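Local coordinates for AvrA (Salmonella typhimurium, PDB 6BE0), which probably transfers acetyl groups from acetyl-CoA to serine and threonine side chains of target proteins, and binds coenzyme A and inositol hexakisphosphate, at residues Glu66-Met71 against Ala294-Leu299; Leu86-Val91 against Arg113-Met118; Asp129-Asp134 against Asn203-His208; Gly135-Ile140 against Pro168-Ala173. All coordinates share one frame; numbering follows the deposited sequence.

Interaction 1: Glu66-Met71 against Ala294-Leu299; sequences ETDLEM and AEYKSL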
# COMPACT_ATOMS: atom_id res chain seq x y z
N GLU A 66 -2.72 -8.13 13.72
CA GLU A 66 -3.83 -9.03 13.94
C GLU A 66 -5.17 -8.30 13.88
O GLU A 66 -6.13 -8.80 13.29
CB GLU A 66 -3.69 -9.75 15.29
CG GLU A 66 -4.86 -10.67 15.64
CD GLU A 66 -5.13 -11.70 14.56
OE1 GLU A 66 -4.23 -12.52 14.28
OE2 GLU A 66 -6.24 -11.69 13.98
N THR A 67 -5.22 -7.11 14.47
CA THR A 67 -6.46 -6.33 14.48
C THR A 67 -6.76 -5.80 13.08
O THR A 67 -7.90 -5.84 12.64
CB THR A 67 -6.38 -5.16 15.48
OG1 THR A 67 -6.09 -5.67 16.79
CG2 THR A 67 -7.70 -4.39 15.52
N ASP A 68 -5.73 -5.31 12.40
CA ASP A 68 -5.88 -4.85 11.02
C ASP A 68 -6.47 -5.96 10.15
O ASP A 68 -7.40 -5.73 9.38
CB ASP A 68 -4.54 -4.39 10.44
CG ASP A 68 -4.10 -3.04 10.97
OD1 ASP A 68 -4.92 -2.33 11.58
OD2 ASP A 68 -2.92 -2.69 10.75
N LEU A 69 -5.93 -7.17 10.30
CA LEU A 69 -6.43 -8.32 9.54
C LEU A 69 -7.91 -8.54 9.80
O LEU A 69 -8.69 -8.73 8.87
CB LEU A 69 -5.64 -9.58 9.90
CG LEU A 69 -6.01 -10.82 9.08
CD1 LEU A 69 -5.54 -10.67 7.64
CD2 LEU A 69 -5.45 -12.09 9.71
N GLU A 70 -8.30 -8.51 11.07
CA GLU A 70 -9.69 -8.74 11.46
C GLU A 70 -10.61 -7.66 10.90
O GLU A 70 -11.73 -7.95 10.48
CB GLU A 70 -9.82 -8.79 12.98
CG GLU A 70 -9.18 -10.02 13.62
CD GLU A 70 -9.26 -10.00 15.14
OE1 GLU A 70 -10.23 -9.45 15.68
OE2 GLU A 70 -8.33 -10.54 15.78
N MET A 71 -10.14 -6.42 10.91
CA MET A 71 -10.95 -5.29 10.47
C MET A 71 -10.99 -5.14 8.95
O MET A 71 -11.85 -4.44 8.41
CB MET A 71 -10.42 -3.98 11.08
CG MET A 71 -10.50 -3.90 12.59
SD MET A 71 -12.14 -4.23 13.25
CE MET A 71 -13.11 -3.02 12.36
N ALA A 294 -8.33 6.81 11.99
CA ALA A 294 -9.30 7.42 11.09
C ALA A 294 -10.14 6.34 10.42
O ALA A 294 -11.37 6.43 10.38
CB ALA A 294 -8.60 8.27 10.05
N GLU A 295 -9.46 5.33 9.89
CA GLU A 295 -10.12 4.22 9.20
C GLU A 295 -11.11 3.50 10.11
O GLU A 295 -12.23 3.19 9.70
CB GLU A 295 -9.07 3.24 8.68
CG GLU A 295 -8.29 3.75 7.47
CD GLU A 295 -9.04 3.57 6.17
OE1 GLU A 295 -10.28 3.38 6.20
OE2 GLU A 295 -8.40 3.61 5.10
N TYR A 296 -10.70 3.24 11.35
CA TYR A 296 -11.57 2.56 12.31
C TYR A 296 -12.78 3.43 12.67
O TYR A 296 -13.91 2.95 12.72
CB TYR A 296 -10.81 2.21 13.59
CG TYR A 296 -9.82 1.07 13.45
CD1 TYR A 296 -9.43 0.58 12.21
CD2 TYR A 296 -9.28 0.46 14.58
CE1 TYR A 296 -8.53 -0.46 12.09
CE2 TYR A 296 -8.38 -0.58 14.48
CZ TYR A 296 -8.01 -1.04 13.23
OH TYR A 296 -7.12 -2.08 13.13
N LYS A 297 -12.53 4.71 12.93
CA LYS A 297 -13.59 5.63 13.32
C LYS A 297 -14.65 5.75 12.24
O LYS A 297 -15.83 5.95 12.54
CB LYS A 297 -13.01 7.01 13.64
CG LYS A 297 -12.37 7.12 15.02
CD LYS A 297 -11.93 8.55 15.30
CE LYS A 297 -11.33 8.69 16.69
NZ LYS A 297 -10.96 10.10 16.98
N SER A 298 -14.24 5.64 10.98
CA SER A 298 -15.17 5.75 9.86
C SER A 298 -16.19 4.62 9.88
O SER A 298 -17.33 4.80 9.45
CB SER A 298 -14.41 5.75 8.53
OG SER A 298 -13.54 6.86 8.43
N LEU A 299 -15.78 3.45 10.37
CA LEU A 299 -16.68 2.31 10.46
C LEU A 299 -17.76 2.56 11.51
O LEU A 299 -18.86 2.01 11.42
CB LEU A 299 -15.91 1.03 10.80
CG LEU A 299 -14.91 0.54 9.75
CD1 LEU A 299 -14.08 -0.61 10.30
CD2 LEU A 299 -15.63 0.12 8.47
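A helix-helix contact between helix 65-82 and helix 287-300 is built mainly around Tyr296, which reaches from the second helix to Thr67, Asp68 and Met71 on the first. The two segments run with an angle of 37° between their directions and keep their axes 12.2 Å apart, so long side chains have to span the gap. Tyr296 does so with its whole ring: its hydroxyl OH donates a hydrogen bond of 2.7 Å to OD1 of Asp68, meeting that oxygen nearly along its C-O axis, while carboxylate and ring stand almost perpendicular, 86° apart. The other oxygen, OD2, is salt-bridged to Arg292, so both ends of the buried Asp68 carboxylate are engaged by the same helix. Thr67 lays its methyl CG2 3.4 Å from Tyr296 OH. Met71 approaches the ring off-centre, CG 3.8 Å from Tyr296 CZ in a CH-pi contact. The bend at chi2 places its SD above the ring face, a distant Met-aromatic contact 5.3 Å from the Tyr296 centroid, and the bend at chi3 then turns CE toward CD1 of Leu299. Leu43 of helix 40-55 touches both Met71 and Tyr296. The arrangement is that of a buried interhelical joint in the YopJ-family acetyltransferase fold, on a helix that also carries the inositol hexakisphosphate-binding Lys291.

Interaction 2: Leu86-Val91 against Arg113-Met118; sequences LNLKFV and RFLVNM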
# COMPACT_ATOMS: atom_id res chain seq x y z
N LEU A 86 -12.99 1.77 -7.52
CA LEU A 86 -11.78 1.24 -6.90
C LEU A 86 -11.57 -0.24 -7.21
O LEU A 86 -10.45 -0.65 -7.53
CB LEU A 86 -11.84 1.46 -5.39
CG LEU A 86 -10.70 0.86 -4.55
CD1 LEU A 86 -9.38 1.55 -4.85
CD2 LEU A 86 -11.04 0.96 -3.07
N ASN A 87 -12.63 -1.02 -7.11
CA ASN A 87 -12.56 -2.47 -7.32
C ASN A 87 -11.49 -3.13 -6.45
O ASN A 87 -10.53 -3.71 -6.97
CB ASN A 87 -12.30 -2.78 -8.79
CG ASN A 87 -13.49 -2.46 -9.68
OD1 ASN A 87 -14.62 -2.34 -9.20
ND2 ASN A 87 -13.24 -2.33 -10.98
N LEU A 88 -11.66 -3.04 -5.14
CA LEU A 88 -10.71 -3.62 -4.20
C LEU A 88 -11.20 -4.97 -3.69
O LEU A 88 -12.36 -5.12 -3.32
CB LEU A 88 -10.46 -2.68 -3.03
CG LEU A 88 -9.37 -3.10 -2.05
CD1 LEU A 88 -8.03 -3.28 -2.76
CD2 LEU A 88 -9.24 -2.08 -0.93
N LYS A 89 -10.30 -5.95 -3.69
CA LYS A 89 -10.57 -7.28 -3.16
C LYS A 89 -9.55 -7.64 -2.09
O LYS A 89 -8.36 -7.35 -2.24
CB LYS A 89 -10.55 -8.32 -4.28
CG LYS A 89 -11.77 -8.32 -5.18
CD LYS A 89 -13.00 -8.80 -4.44
CE LYS A 89 -14.17 -9.06 -5.38
NZ LYS A 89 -15.39 -9.45 -4.62
N PHE A 90 -10.02 -8.25 -1.01
CA PHE A 90 -9.14 -8.75 0.03
C PHE A 90 -8.96 -10.25 -0.13
O PHE A 90 -9.93 -11.01 -0.08
CB PHE A 90 -9.69 -8.42 1.42
CG PHE A 90 -8.88 -9.00 2.54
CD1 PHE A 90 -7.51 -8.77 2.62
CD2 PHE A 90 -9.48 -9.76 3.53
CE1 PHE A 90 -6.77 -9.30 3.66
CE2 PHE A 90 -8.74 -10.29 4.57
CZ PHE A 90 -7.38 -10.06 4.64
N VAL A 91 -7.72 -10.67 -0.35
CA VAL A 91 -7.38 -12.08 -0.51
C VAL A 91 -6.41 -12.49 0.59
O VAL A 91 -5.61 -11.67 1.05
CB VAL A 91 -6.78 -12.37 -1.90
CG1 VAL A 91 -7.81 -12.11 -2.99
CG2 VAL A 91 -5.53 -11.52 -2.14
N ARG A 113 -7.73 -3.71 -7.76
CA ARG A 113 -6.67 -3.78 -6.76
C ARG A 113 -6.92 -4.92 -5.79
O ARG A 113 -8.06 -5.36 -5.61
CB ARG A 113 -6.57 -2.46 -5.99
CG ARG A 113 -6.03 -1.31 -6.81
CD ARG A 113 -7.14 -0.58 -7.54
NE ARG A 113 -6.63 0.23 -8.64
CZ ARG A 113 -7.39 0.86 -9.53
NH1 ARG A 113 -8.72 0.78 -9.45
NH2 ARG A 113 -6.83 1.57 -10.50
N PHE A 114 -5.85 -5.40 -5.18
CA PHE A 114 -5.93 -6.52 -4.26
C PHE A 114 -5.10 -6.27 -3.01
O PHE A 114 -3.91 -5.98 -3.11
CB PHE A 114 -5.44 -7.80 -4.93
CG PHE A 114 -6.20 -8.15 -6.18
CD1 PHE A 114 -5.76 -7.71 -7.42
CD2 PHE A 114 -7.34 -8.94 -6.12
CE1 PHE A 114 -6.45 -8.03 -8.57
CE2 PHE A 114 -8.03 -9.26 -7.27
CZ PHE A 114 -7.58 -8.81 -8.49
N LEU A 115 -5.72 -6.38 -1.84
CA LEU A 115 -4.98 -6.51 -0.59
C LEU A 115 -4.75 -7.99 -0.35
O LEU A 115 -5.70 -8.75 -0.18
CB LEU A 115 -5.73 -5.88 0.58
CG LEU A 115 -5.96 -4.37 0.56
CD1 LEU A 115 -6.46 -3.92 1.92
CD2 LEU A 115 -4.70 -3.61 0.17
N VAL A 116 -3.48 -8.38 -0.33
CA VAL A 116 -3.12 -9.79 -0.21
C VAL A 116 -2.26 -10.04 1.02
O VAL A 116 -1.22 -9.41 1.21
CB VAL A 116 -2.37 -10.29 -1.48
CG1 VAL A 116 -1.19 -9.37 -1.82
CG2 VAL A 116 -1.92 -11.74 -1.30
N ASN A 117 -2.71 -10.97 1.86
CA ASN A 117 -1.89 -11.48 2.95
C ASN A 117 -0.96 -12.56 2.41
O ASN A 117 -1.39 -13.67 2.13
CB ASN A 117 -2.75 -12.03 4.08
CG ASN A 117 -1.92 -12.46 5.28
OD1 ASN A 117 -0.72 -12.17 5.36
ND2 ASN A 117 -2.55 -13.14 6.23
N MET A 118 0.32 -12.21 2.27
CA MET A 118 1.28 -13.10 1.63
C MET A 118 1.81 -14.13 2.62
O MET A 118 2.27 -15.20 2.23
CB MET A 118 2.43 -12.30 1.03
CG MET A 118 1.99 -11.00 0.36
SD MET A 118 2.87 -10.66 -1.17
CE MET A 118 1.82 -11.53 -2.33
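Arg113 and Leu86 open the contact: NH1 of Arg113 donates to Leu86 O at 3.0 Å, with the oxygen lying in the guanidinium plane but the donor standing 36° above the plane of the carbonyl. A bend at chi2 (88°) turns the arginine chain back along the edge of the neighbouring segment, where its CD passes 4.1 Å from Leu86 CD1. The backbone ladder follows. Arg113 N bonds to Asn87 O, and Lys89 N to Arg113 O; Lys89 O then receives Leu115 N at 2.8 Å, Leu115 O receives Val91 N, and Val91 O receives Asn117 N. These are parallel strands, paired Leu88 with Arg113 through Val91 with Val116, and they form the two arms of a beta-alpha-beta unit whose crossover is helix 94-106; strand 88-91 is an outermost strand of the mixed sheet.

Side chains fill both faces. On that of Leu88 and Phe90, Leu88 CD1 lies 3.6 Å from Arg113 CB and also touches Leu115 CG, while Phe90 crosses Leu115 at about a right angle, its CD1 4.0 Å from Leu115 CB. On the other face, Val91 CG2 abuts Val116 CB at 3.5 Å, and Lys89 CB sits 3.8 Å from Phe114 CD2.

Beyond the pair, the salt bridge from Arg113 NE to Asp129 gives the guanidinium a second anchor, on strand 125-133. Helix 94-106 packs on Val91 and Phe114, whereas helices 65-82 and 186-199 both touch Leu115 on the Leu88 and Phe90 face and also reach Leu86 in the preceding loop. At the far end, Asn117 OD1 accepts from the backbone N of Gly119 and of His124.

Interaction 3: Asp129-Asp134 against Asn203-His208; sequences DFRVMD and NLVKIH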
# COMPACT_ATOMS: atom_id res chain seq x y z
N ASP A 129 -1.69 -3.78 -7.90
CA ASP A 129 -2.47 -3.03 -8.89
C ASP A 129 -2.60 -3.84 -10.17
O ASP A 129 -1.62 -4.35 -10.70
CB ASP A 129 -1.82 -1.68 -9.18
CG ASP A 129 -2.78 -0.72 -9.88
OD1 ASP A 129 -4.01 -0.83 -9.67
OD2 ASP A 129 -2.30 0.16 -10.62
N PHE A 130 -3.84 -3.94 -10.65
CA PHE A 130 -4.18 -4.74 -11.82
C PHE A 130 -4.72 -3.84 -12.93
O PHE A 130 -5.64 -3.05 -12.70
CB PHE A 130 -5.20 -5.82 -11.44
CG PHE A 130 -5.74 -6.60 -12.60
CD1 PHE A 130 -5.15 -7.80 -12.98
CD2 PHE A 130 -6.85 -6.15 -13.29
CE1 PHE A 130 -5.66 -8.52 -14.04
CE2 PHE A 130 -7.36 -6.87 -14.36
CZ PHE A 130 -6.76 -8.05 -14.73
N ARG A 131 -4.15 -3.96 -14.12
CA ARG A 131 -4.49 -3.09 -15.24
C ARG A 131 -4.31 -3.81 -16.57
O ARG A 131 -3.21 -4.25 -16.89
CB ARG A 131 -3.63 -1.82 -15.20
CG ARG A 131 -3.93 -0.79 -16.29
CD ARG A 131 -4.97 0.22 -15.84
NE ARG A 131 -4.52 1.05 -14.72
CZ ARG A 131 -3.88 2.21 -14.85
NH1 ARG A 131 -3.62 2.72 -16.05
NH2 ARG A 131 -3.52 2.88 -13.77
N VAL A 132 -5.39 -3.94 -17.34
CA VAL A 132 -5.27 -4.45 -18.71
C VAL A 132 -5.13 -3.25 -19.62
O VAL A 132 -5.85 -2.26 -19.50
CB VAL A 132 -6.46 -5.36 -19.15
CG1 VAL A 132 -6.87 -6.31 -18.03
CG2 VAL A 132 -7.65 -4.54 -19.61
N MET A 133 -4.17 -3.34 -20.54
CA MET A 133 -3.78 -2.23 -21.37
C MET A 133 -3.47 -2.79 -22.75
O MET A 133 -2.67 -3.72 -22.87
CB MET A 133 -2.58 -1.51 -20.76
CG MET A 133 -2.27 -0.15 -21.34
SD MET A 133 -1.03 0.71 -20.35
CE MET A 133 -2.00 1.21 -18.94
N ASP A 134 -4.10 -2.23 -23.78
CA ASP A 134 -4.09 -2.84 -25.10
C ASP A 134 -4.72 -4.23 -24.96
O ASP A 134 -5.89 -4.34 -24.61
CB ASP A 134 -2.67 -2.90 -25.67
CG ASP A 134 -1.95 -1.56 -25.58
OD1 ASP A 134 -2.63 -0.52 -25.72
OD2 ASP A 134 -0.72 -1.55 -25.38
N ASN A 203 -1.71 8.91 -13.71
CA ASN A 203 -0.30 9.05 -13.34
C ASN A 203 0.43 7.71 -13.26
O ASN A 203 1.66 7.68 -13.19
CB ASN A 203 -0.18 9.77 -11.99
CG ASN A 203 -0.40 11.27 -12.09
OD1 ASN A 203 -0.25 11.86 -13.16
ND2 ASN A 203 -0.74 11.89 -10.97
N LEU A 204 -0.33 6.62 -13.27
CA LEU A 204 0.24 5.28 -13.14
C LEU A 204 0.21 4.51 -14.46
O LEU A 204 0.53 3.32 -14.49
CB LEU A 204 -0.51 4.51 -12.06
CG LEU A 204 -0.28 5.02 -10.64
CD1 LEU A 204 -1.31 4.46 -9.69
CD2 LEU A 204 1.13 4.68 -10.18
N VAL A 205 -0.18 5.17 -15.54
CA VAL A 205 -0.19 4.54 -16.84
C VAL A 205 1.22 4.13 -17.25
O VAL A 205 1.44 3.02 -17.74
CB VAL A 205 -0.79 5.46 -17.93
CG1 VAL A 205 -0.62 4.86 -19.32
CG2 VAL A 205 -2.26 5.73 -17.64
N LYS A 206 2.18 5.03 -17.04
CA LYS A 206 3.55 4.81 -17.50
C LYS A 206 4.20 3.57 -16.90
O LYS A 206 4.83 2.79 -17.62
CB LYS A 206 4.42 6.04 -17.21
CG LYS A 206 5.84 5.92 -17.74
CD LYS A 206 6.58 7.24 -17.70
CE LYS A 206 8.03 7.08 -18.17
NZ LYS A 206 8.13 6.56 -19.56
N ILE A 207 4.07 3.38 -15.59
CA ILE A 207 4.71 2.25 -14.93
C ILE A 207 4.08 0.94 -15.38
O ILE A 207 4.76 -0.09 -15.49
CB ILE A 207 4.64 2.37 -13.38
CG1 ILE A 207 5.45 1.24 -12.73
CG2 ILE A 207 3.20 2.36 -12.90
CD1 ILE A 207 5.71 1.44 -11.25
N HIS A 208 2.78 0.97 -15.64
CA HIS A 208 2.08 -0.20 -16.17
C HIS A 208 2.49 -0.46 -17.61
O HIS A 208 2.59 -1.60 -18.05
CB HIS A 208 0.56 -0.01 -16.09
CG HIS A 208 -0.01 -0.32 -14.74
ND1 HIS A 208 -0.07 -1.60 -14.23
CD2 HIS A 208 -0.54 0.49 -13.79
CE1 HIS A 208 -0.63 -1.57 -13.03
NE2 HIS A 208 -0.92 -0.31 -12.74
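Arg131, on strand 125-133, lies across His208 of helix 205-212, and its chain can be followed outward. CB sits over the centre of the imidazole in a CH-pi contact, 3.7 Å from the ring centroid and 12° off the ring normal. From there the chain folds at chi2 and chi3, which carries the guanidinium past the CD2 edge of the ring, the two planes 43° apart. NE and CZ pass near His208 CD2, which faces one side of the guanidinium toward its rim. At the tip the two amino groups part: Val205 CG2 lies at the edge of the guanidinium, in its plane, 3.7 Å from NH1, while NH2 lies 3.8 Å from Leu204 CB and hydrogen-bonds to the backbone O of Phe201, whose ring also makes a cation-pi contact with this arginine.

The imidazole is held at its other atoms as well. His208 NE2 donates to Asp129 OD2 at 2.6 Å; the oxygen lies near the ring plane, but the nitrogen stands 46° out of the carboxylate plane. ND1 is hydrogen-bonded to Ser138 OG on strand 136-143. Further along the strand, Met133 puts CE between Val205 CG1, at 3.9 Å, and His208 CB.

Two hydrogen-bonded nitrogens and a covered face fix the rotation of the buried ring. The Asp129 carboxylate, which also pairs with Arg113 through OD1, would tend to stabilise a protonated imidazole, whereas Arg131, its NH2 4.2 Å from His208 NE2, would probably oppose it; the balance stays open.

Interaction 4: Gly135-Ile140 against Pro168-Ala173; sequences GKTSVI and PDCYFA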
# COMPACT_ATOMS: atom_id res chain seq x y z
N GLY A 135 -3.95 -5.29 -25.21
CA GLY A 135 -4.43 -6.65 -25.01
C GLY A 135 -3.78 -7.32 -23.81
O GLY A 135 -4.21 -8.40 -23.39
N LYS A 136 -2.76 -6.68 -23.26
CA LYS A 136 -1.88 -7.32 -22.29
C LYS A 136 -2.25 -6.96 -20.85
O LYS A 136 -2.78 -5.88 -20.58
CB LYS A 136 -0.43 -6.92 -22.59
CG LYS A 136 -0.17 -6.69 -24.08
CD LYS A 136 1.27 -6.94 -24.49
CE LYS A 136 1.54 -6.46 -25.91
NZ LYS A 136 0.60 -7.05 -26.90
N THR A 137 -1.97 -7.89 -19.93
CA THR A 137 -2.33 -7.74 -18.53
C THR A 137 -1.12 -7.34 -17.68
O THR A 137 -0.08 -8.00 -17.73
CB THR A 137 -2.93 -9.05 -17.97
OG1 THR A 137 -4.15 -9.34 -18.66
CG2 THR A 137 -3.22 -8.94 -16.47
N SER A 138 -1.27 -6.27 -16.91
CA SER A 138 -0.22 -5.79 -16.03
C SER A 138 -0.57 -6.02 -14.56
O SER A 138 -1.65 -5.66 -14.11
CB SER A 138 0.05 -4.30 -16.27
OG SER A 138 1.03 -3.80 -15.37
N VAL A 139 0.36 -6.63 -13.84
CA VAL A 139 0.18 -6.90 -12.41
C VAL A 139 1.40 -6.39 -11.66
O VAL A 139 2.51 -6.87 -11.88
CB VAL A 139 -0.01 -8.41 -12.14
CG1 VAL A 139 -0.22 -8.67 -10.66
CG2 VAL A 139 -1.18 -8.95 -12.95
N ILE A 140 1.20 -5.42 -10.78
CA ILE A 140 2.30 -4.84 -10.01
C ILE A 140 2.06 -4.97 -8.52
O ILE A 140 1.09 -4.43 -7.98
CB ILE A 140 2.52 -3.36 -10.37
CG1 ILE A 140 2.80 -3.23 -11.87
CG2 ILE A 140 3.68 -2.78 -9.56
CD1 ILE A 140 2.94 -1.80 -12.37
N PRO A 168 -2.51 -15.36 -20.79
CA PRO A 168 -1.74 -14.91 -21.95
C PRO A 168 -1.34 -13.44 -21.84
O PRO A 168 -2.10 -12.65 -21.28
CB PRO A 168 -2.70 -15.12 -23.12
CG PRO A 168 -4.05 -15.00 -22.51
CD PRO A 168 -3.93 -15.58 -21.13
N ASP A 169 -0.16 -13.10 -22.35
CA ASP A 169 0.34 -11.73 -22.34
C ASP A 169 0.17 -11.06 -20.98
O ASP A 169 -0.32 -9.94 -20.88
CB ASP A 169 -0.38 -10.91 -23.42
CG ASP A 169 -0.10 -11.43 -24.82
OD1 ASP A 169 1.01 -11.19 -25.33
OD2 ASP A 169 -0.99 -12.08 -25.41
N CYS A 170 0.58 -11.78 -19.93
CA CYS A 170 0.48 -11.29 -18.56
C CYS A 170 1.88 -10.97 -18.02
O CYS A 170 2.75 -11.83 -18.01
CB CYS A 170 -0.21 -12.32 -17.68
SG CYS A 170 -0.48 -11.80 -15.97
N TYR A 171 2.07 -9.72 -17.58
CA TYR A 171 3.37 -9.25 -17.13
C TYR A 171 3.34 -8.83 -15.67
O TYR A 171 2.45 -8.08 -15.25
CB TYR A 171 3.84 -8.09 -18.01
CG TYR A 171 3.94 -8.46 -19.48
CD1 TYR A 171 2.86 -8.30 -20.32
CD2 TYR A 171 5.12 -8.97 -20.01
CE1 TYR A 171 2.94 -8.64 -21.66
CE2 TYR A 171 5.21 -9.32 -21.34
CZ TYR A 171 4.12 -9.15 -22.16
OH TYR A 171 4.21 -9.48 -23.50
N PHE A 172 4.31 -9.31 -14.90
CA PHE A 172 4.36 -9.07 -13.46
C PHE A 172 5.61 -8.30 -13.05
O PHE A 172 6.69 -8.48 -13.61
CB PHE A 172 4.30 -10.40 -12.71
CG PHE A 172 4.57 -10.27 -11.23
CD1 PHE A 172 5.83 -10.54 -10.72
CD2 PHE A 172 3.57 -9.87 -10.36
CE1 PHE A 172 6.09 -10.41 -9.37
CE2 PHE A 172 3.82 -9.75 -9.01
CZ PHE A 172 5.08 -10.02 -8.51
N ALA A 173 5.45 -7.44 -12.04
CA ALA A 173 6.55 -6.68 -11.48
C ALA A 173 6.31 -6.43 -10.00
O ALA A 173 5.18 -6.25 -9.57
CB ALA A 173 6.74 -5.37 -12.23
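Backbone hydrogen bonds join Thr137 to both Asp169 and Tyr171 and continue up the pair of parallel strands. Thr137 N donates to Asp169 O at 2.8 Å, Thr137 O receives Tyr171 N, Val139 N bonds to Tyr171 O, and Val139 O receives Ala173 N at 3.0 Å. Weaker CA-H...O contacts accompany these bonds, such as the one from Phe172 CA to Val139 O, and Ile140 CA to Ala173 O continues the series. The strands are the arms of a beta-alpha-beta unit with helix 151-164 as its crossover, and strand 170-176 ends the mixed sheet on this side.

Apolar contacts lie mainly on the face of Thr137 and Val139. Cys170 SG is 4.0 Å from Thr137 CG2 and also near Val139 CG2. Val139 holds CG1 anti to the backbone N (chi1 -179°), which brings that methyl in plane to the edge of the Phe172 ring, 4.0 Å from CD2. Phe172 and Cys170 are covered in turn by Leu162 of helix 151-164. On the other face, Ile140 CG1 lies 4.5 Å from Ala173 CB. Lys136 crosses Tyr171 obliquely, its CD 3.7 Å from Tyr171 CE1.

Polar side chains play a smaller part. Lys136 NZ stays 4.4 Å from Asp169 OD1, beyond a salt bridge. Ser138 OG, besides its bond to His208, is hydrogen-bonded to Asn211 ND2 of helix 205-212.

The specific polar bonding between the segments is therefore carried by main-chain atoms, with the Lys136-Asp169 attraction probably only a mild electrostatic addition, while the hydroxyl of Ser138 ties the sheet to the helix on that face.

Interactions 2, 3 and 4 meet on the mixed five-stranded sheet: interaction 2 pairs its first two strands, interaction 3 sets helix 205-212 against its middle strand, and interaction 4 pairs the last two. The centres of interactions 3 and 4 are about 9 Å apart, bridged by a probable hydrogen bond between His208 and Ser138. Arg113 and Asp129 link interactions 2 and 3. Interaction 1 lies across the chain's centre, its own centre about 29 Å from that of interaction 3 and about 32 Å from that of interaction 4, yet Leu69 packs on Phe90 of interaction 2. Its segments bracket the others in sequence, so early and late helices, sheet and helix 205-212 are tied into one compact unit.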